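Local coordinates for protein LipS lipolytic enzyme (Unidentified, PDB 4FBL) that hydrolyses ester bonds of lipids as a thermostable lipase of the alpha/beta hydrolase fold, probably through a serine nucleophile, at residues 99-105 with 202-206; 153-157 with 207-211. All coordinates share one frame; numbering follows the deposited sequence.

Contact 1 (99-105 with 202-206)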
loop_
_atom_site.group_PDB
_atom_site.type_symbol
_atom_site.label_atom_id
_atom_site.label_comp_id
_atom_site.label_asym_id
_atom_site.label_seq_id
_atom_site.Cartn_x
_atom_site.Cartn_y
_atom_site.Cartn_z
ATOM N N SER C 99 -8.532 9.888 -10.061
ATOM C CA SER C 99 -7.683 10.613 -9.110
ATOM C C SER C 99 -6.827 9.611 -8.372
ATOM O O SER C 99 -7.231 8.456 -8.177
ATOM C CB SER C 99 -8.586 11.353 -8.101
ATOM O OG SER C 99 -9.386 12.332 -8.767
ATOM N N THR C 100 -5.627 10.033 -7.999
ATOM C CA THR C 100 -4.707 9.116 -7.403
ATOM C C THR C 100 -4.138 9.570 -6.009
ATOM O O THR C 100 -4.265 10.764 -5.602
ATOM C CB THR C 100 -3.530 8.943 -8.373
ATOM O OG1 THR C 100 -2.790 10.153 -8.405
ATOM C CG2 THR C 100 -3.949 8.649 -9.856
ATOM N N ALA C 101 -3.388 8.665 -5.366
ATOM C CA ALA C 101 -2.596 9.040 -4.199
ATOM C C ALA C 101 -1.518 10.108 -4.478
ATOM O O ALA C 101 -1.235 10.888 -3.545
ATOM C CB ALA C 101 -2.011 7.828 -3.484
ATOM N N SER C 102 -0.909 10.167 -5.682
ATOM C CA SER C 102 -0.052 11.300 -6.010
ATOM C C SER C 102 -0.828 12.625 -5.962
ATOM O O SER C 102 -0.299 13.643 -5.472
ATOM C CB SER C 102 0.671 11.143 -7.385
ATOM O OG SER C 102 1.418 9.915 -7.283
ATOM N N ASP C 103 -2.015 12.661 -6.536
ATOM C CA ASP C 103 -2.879 13.835 -6.432
ATOM C C ASP C 103 -3.095 14.203 -4.957
ATOM O O ASP C 103 -2.966 15.347 -4.619
ATOM C CB ASP C 103 -4.272 13.567 -7.044
ATOM C CG ASP C 103 -4.218 13.316 -8.602
ATOM O OD1 ASP C 103 -3.314 13.793 -9.268
ATOM O OD2 ASP C 103 -5.069 12.630 -9.164
ATOM N N TRP C 104 -3.480 13.270 -4.101
ATOM C CA TRP C 104 -3.907 13.642 -2.767
ATOM C C TRP C 104 -2.768 14.087 -1.875
ATOM O O TRP C 104 -2.943 14.944 -1.011
ATOM C CB TRP C 104 -4.741 12.543 -2.057
ATOM C CG TRP C 104 -5.965 12.186 -2.919
ATOM C CD1 TRP C 104 -6.647 13.023 -3.759
ATOM C CD2 TRP C 104 -6.544 10.873 -3.110
ATOM N NE1 TRP C 104 -7.651 12.350 -4.438
ATOM C CE2 TRP C 104 -7.603 11.022 -4.070
ATOM C CE3 TRP C 104 -6.229 9.593 -2.606
ATOM C CZ2 TRP C 104 -8.386 9.950 -4.510
ATOM C CZ3 TRP C 104 -7.029 8.471 -3.046
ATOM C CH2 TRP C 104 -8.119 8.688 -3.954
ATOM N N THR C 105 -1.614 13.480 -2.040
ATOM C CA THR C 105 -0.467 13.923 -1.247
ATOM C C THR C 105 -0.014 15.310 -1.772
ATOM O O THR C 105 0.453 16.174 -0.990
ATOM C CB THR C 105 0.706 12.903 -1.288
ATOM O OG1 THR C 105 0.955 12.431 -2.636
ATOM C CG2 THR C 105 0.428 11.740 -0.361
ATOM N N HIS C 202 -5.446 3.437 -4.323
ATOM C CA HIS C 202 -4.874 4.645 -3.686
ATOM C C HIS C 202 -5.189 4.805 -2.240
ATOM O O HIS C 202 -4.326 5.303 -1.485
ATOM C CB HIS C 202 -5.359 5.814 -4.533
ATOM C CG HIS C 202 -4.849 5.668 -5.924
ATOM N ND1 HIS C 202 -5.658 5.511 -7.046
ATOM C CD2 HIS C 202 -3.572 5.643 -6.369
ATOM C CE1 HIS C 202 -4.896 5.379 -8.121
ATOM N NE2 HIS C 202 -3.619 5.481 -7.737
ATOM N N LEU C 203 -6.393 4.420 -1.793
ATOM C CA LEU C 203 -6.635 4.408 -0.377
ATOM C C LEU C 203 -5.677 3.508 0.345
ATOM O O LEU C 203 -5.137 3.842 1.443
ATOM C CB LEU C 203 -8.076 3.986 -0.066
ATOM C CG LEU C 203 -8.516 3.668 1.378
ATOM C CD1 LEU C 203 -8.450 4.799 2.358
ATOM C CD2 LEU C 203 -9.981 3.056 1.485
ATOM N N ILE C 204 -5.482 2.299 -0.178
ATOM C CA ILE C 204 -4.650 1.288 0.533
ATOM C C ILE C 204 -3.151 1.770 0.510
ATOM O O ILE C 204 -2.442 1.613 1.508
ATOM C CB ILE C 204 -4.779 -0.128 -0.198
ATOM C CG1 ILE C 204 -6.117 -0.808 0.202
ATOM C CG2 ILE C 204 -3.673 -1.044 0.269
ATOM C CD1 ILE C 204 -6.650 -1.887 -0.781
ATOM N N THR C 205 -2.738 2.379 -0.592
ATOM C CA THR C 205 -1.350 2.843 -0.771
ATOM C C THR C 205 -1.019 3.887 0.336
ATOM O O THR C 205 -0.014 3.770 1.111
ATOM C CB THR C 205 -1.093 3.514 -2.184
ATOM O OG1 THR C 205 -1.246 2.540 -3.251
ATOM C CG2 THR C 205 0.357 4.084 -2.242
ATOM N N ILE C 206 -1.917 4.898 0.470
ATOM C CA ILE C 206 -1.704 5.932 1.482
ATOM C C ILE C 206 -1.625 5.307 2.840
ATOM O O ILE C 206 -0.759 5.700 3.642
ATOM C CB ILE C 206 -2.854 7.026 1.537
ATOM C CG1 ILE C 206 -2.970 7.801 0.249
ATOM C CG2 ILE C 206 -2.572 8.014 2.740
ATOM C CD1 ILE C 206 -1.778 8.570 0.058
#
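Ala101 and His202 bring the two backbones together, their CA atoms 5.0 Å apart, where the first turn of helix 101-118 meets helix 200-213. The axes of the short segments 101-105 and 202-206 run at 55° to each other with a closest approach of 10.0 Å, so the chains diverge from this point. Thr100 is the N-cap and forms a capping box with Asp103: Asp103 N donates almost straight to Thr100 OG1, while Thr100 N reaches Asp103 OD2 at 2.9 Å from above the carboxylate plane. The capped turn is what the imidazole of His202 packs against. Thr100 CA stands over the centre of that ring, 3.6 Å from the centroid and 2° off its normal, a CH-pi contact. Trp104 CZ3 lies 3.5 Å from His202 CB, the two side chains crossing at about a right angle. The rest is apolar. Ile206 carries CG1 beside its own backbone N (chi1 -62°), and its CD1 lies 3.6 Å from Ala101 CB and 3.9 Å from Thr105 CG2. Thr105 OG1 is turned back to Ala101 O, which also accepts from Thr105 N, leaving the methyl to meet the isoleucine. Helix 200-213, between strands 147-151 and 221-226, is probably part of the cap region, here seated on the start of helix 101-118. Helix 129-140 packs alongside, with Met129 against Trp104, Leu133 and Trp136 against Thr105, and Ala132 against Ile206, while Phe167 of the second subunit packs on Ala101 and Thr105.

Contact 2 (153-157 with 207-211)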
loop_
_atom_site.group_PDB
_atom_site.type_symbol
_atom_site.label_atom_id
_atom_site.label_comp_id
_atom_site.label_asym_id
_atom_site.label_seq_id
_atom_site.Cartn_x
_atom_site.Cartn_y
_atom_site.Cartn_z
ATOM N N ALA C 153 -7.830 7.149 11.903
ATOM C CA ALA C 153 -6.952 7.184 10.751
ATOM C C ALA C 153 -6.921 5.807 10.057
ATOM O O ALA C 153 -6.804 4.815 10.743
ATOM C CB ALA C 153 -5.527 7.573 11.187
ATOM N N ALA C 154 -7.041 5.803 8.727
ATOM C CA ALA C 154 -7.225 4.576 7.934
ATOM C C ALA C 154 -5.845 4.032 7.424
ATOM O O ALA C 154 -5.502 4.101 6.228
ATOM C CB ALA C 154 -8.158 4.873 6.761
ATOM N N LEU C 155 -5.030 3.595 8.348
ATOM C CA LEU C 155 -3.680 2.983 7.966
ATOM C C LEU C 155 -3.855 1.529 7.454
ATOM O O LEU C 155 -3.235 1.147 6.435
ATOM C CB LEU C 155 -2.738 3.035 9.119
ATOM C CG LEU C 155 -1.849 4.298 9.233
ATOM C CD1 LEU C 155 -2.610 5.573 9.460
ATOM C CD2 LEU C 155 -0.998 4.101 10.464
ATOM N N ARG C 156 -4.713 0.757 8.145
ATOM C CA ARG C 156 -4.976 -0.692 7.834
ATOM C C ARG C 156 -6.473 -0.928 7.774
ATOM O O ARG C 156 -7.136 -0.858 8.816
ATOM C CB ARG C 156 -4.352 -1.553 8.922
ATOM C CG ARG C 156 -2.841 -1.447 8.996
ATOM C CD ARG C 156 -2.280 -2.507 10.102
ATOM N NE ARG C 156 -1.588 -3.624 9.457
ATOM C CZ ARG C 156 -2.144 -4.778 9.074
ATOM N NH1 ARG C 156 -3.433 -5.052 9.309
ATOM N NH2 ARG C 156 -1.407 -5.690 8.473
ATOM N N MET C 157 -7.026 -1.124 6.575
ATOM C CA MET C 157 -8.460 -1.402 6.435
ATOM C C MET C 157 -8.781 -2.849 6.845
ATOM O O MET C 157 -9.899 -3.156 7.262
ATOM C CB MET C 157 -8.952 -1.170 5.041
ATOM C CG MET C 157 -8.805 0.305 4.498
ATOM S SD MET C 157 -9.686 1.462 5.604
ATOM C CE MET C 157 -11.374 1.132 5.074
ATOM N N GLY C 207 -2.561 4.384 3.155
ATOM C CA GLY C 207 -2.501 3.801 4.458
ATOM C C GLY C 207 -1.178 3.054 4.712
ATOM O O GLY C 207 -0.552 3.121 5.816
ATOM N N ALA C 208 -0.745 2.297 3.719
ATOM C CA ALA C 208 0.549 1.562 3.892
ATOM C C ALA C 208 1.830 2.469 4.014
ATOM O O ALA C 208 2.743 2.185 4.805
ATOM C CB ALA C 208 0.726 0.579 2.759
ATOM N N VAL C 209 1.890 3.530 3.209
ATOM C CA VAL C 209 3.029 4.438 3.265
ATOM C C VAL C 209 3.047 5.076 4.657
ATOM O O VAL C 209 4.091 5.106 5.327
ATOM C CB VAL C 209 3.039 5.463 2.125
ATOM C CG1 VAL C 209 4.126 6.592 2.405
ATOM C CG2 VAL C 209 3.310 4.723 0.764
ATOM N N ALA C 210 1.872 5.495 5.155
ATOM C CA ALA C 210 1.796 6.097 6.512
ATOM C C ALA C 210 2.219 5.181 7.569
ATOM O O ALA C 210 2.977 5.612 8.521
ATOM C CB ALA C 210 0.322 6.614 6.851
ATOM N N GLU C 211 1.658 3.952 7.532
ATOM C CA GLU C 211 2.105 2.965 8.481
ATOM C C GLU C 211 3.654 2.793 8.492
ATOM O O GLU C 211 4.266 2.656 9.565
ATOM C CB GLU C 211 1.460 1.596 8.214
ATOM C CG GLU C 211 1.773 0.673 9.441
ATOM C CD GLU C 211 1.132 -0.785 9.316
ATOM O OE1 GLU C 211 0.319 -1.021 8.442
ATOM O OE2 GLU C 211 1.422 -1.675 10.125
HETATM O O HOH W 1 -0.820 -0.441 6.331
#
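Leu155 and Gly207 meet backbone to backbone, with their CA atoms 3.8 Å apart. Leu155 O lies 3.4 Å from Gly207 CA in a bent CA-H...O contact, and Ala154 O approaches the same CA; a CB on Gly207 would run into both carbonyls, so the absence of a side chain lets the loop lie directly on the helix. Leu155 turns its isobutyl group along the helix surface: CG rests 4.0 Å from Ala210 CB, and CD2 reaches the backbone of Glu211. Farther out, Glu211 sends CG anti to its backbone N (chi1 -169°) and continues extended, which carries the carboxylate across to Arg156. There OE1 lies 3.2 Å from Arg156 CG and 3.4 Å from Arg156 NE, the latter a salt bridge. The arginine chain bends at chi3 (108°), and its guanidinium plane lies 76° from the carboxylate plane, so the two do not pair flat. A water donates to Leu155 O; its link to Glu211 OE1 is doubtful, being too short. Arg156 NH1 also bridges to Glu158, and NH2 to Glu211 of the second subunit; the reciprocal bridge joins Glu211 OE2 of this chain to Arg156 NH2 of the second subunit. A leucine in place of Arg156 would probably leave Glu211 without its positive mate in either subunit and Glu158 without its NH1 partner. A backbone hydrogen bond between Ala154 and Ser128 places the loop beside the probable nucleophile elbow. The loop follows strand 147-151 and precedes helix 160-166; Leu155 is wedged among helix 200-213, Asn236 and Ile240 of helix 235-243, and Ala132 of helix 129-140.

In the fold
From the N terminus, the chain first reaches 99-105, at the start of helix 101-118, then passes through strand 121-127, helix 129-140 and strand 147-151 to the loop 153-157. Some forty residues later, helix 200-213 supplies both remaining segments, closing contact 1 with 202-206 and then contact 2 with 207-211. The two closures therefore cross. Successive turns of one helix are thus joined to a helix beginning and to the loop after inner strand 147-151, the centres of the two contacts about 11 Å apart; Leu203 CD2 packs on Met157 CG where they touch. Both also reach the second subunit, so helix 200-213 serves the fold and the dimer together.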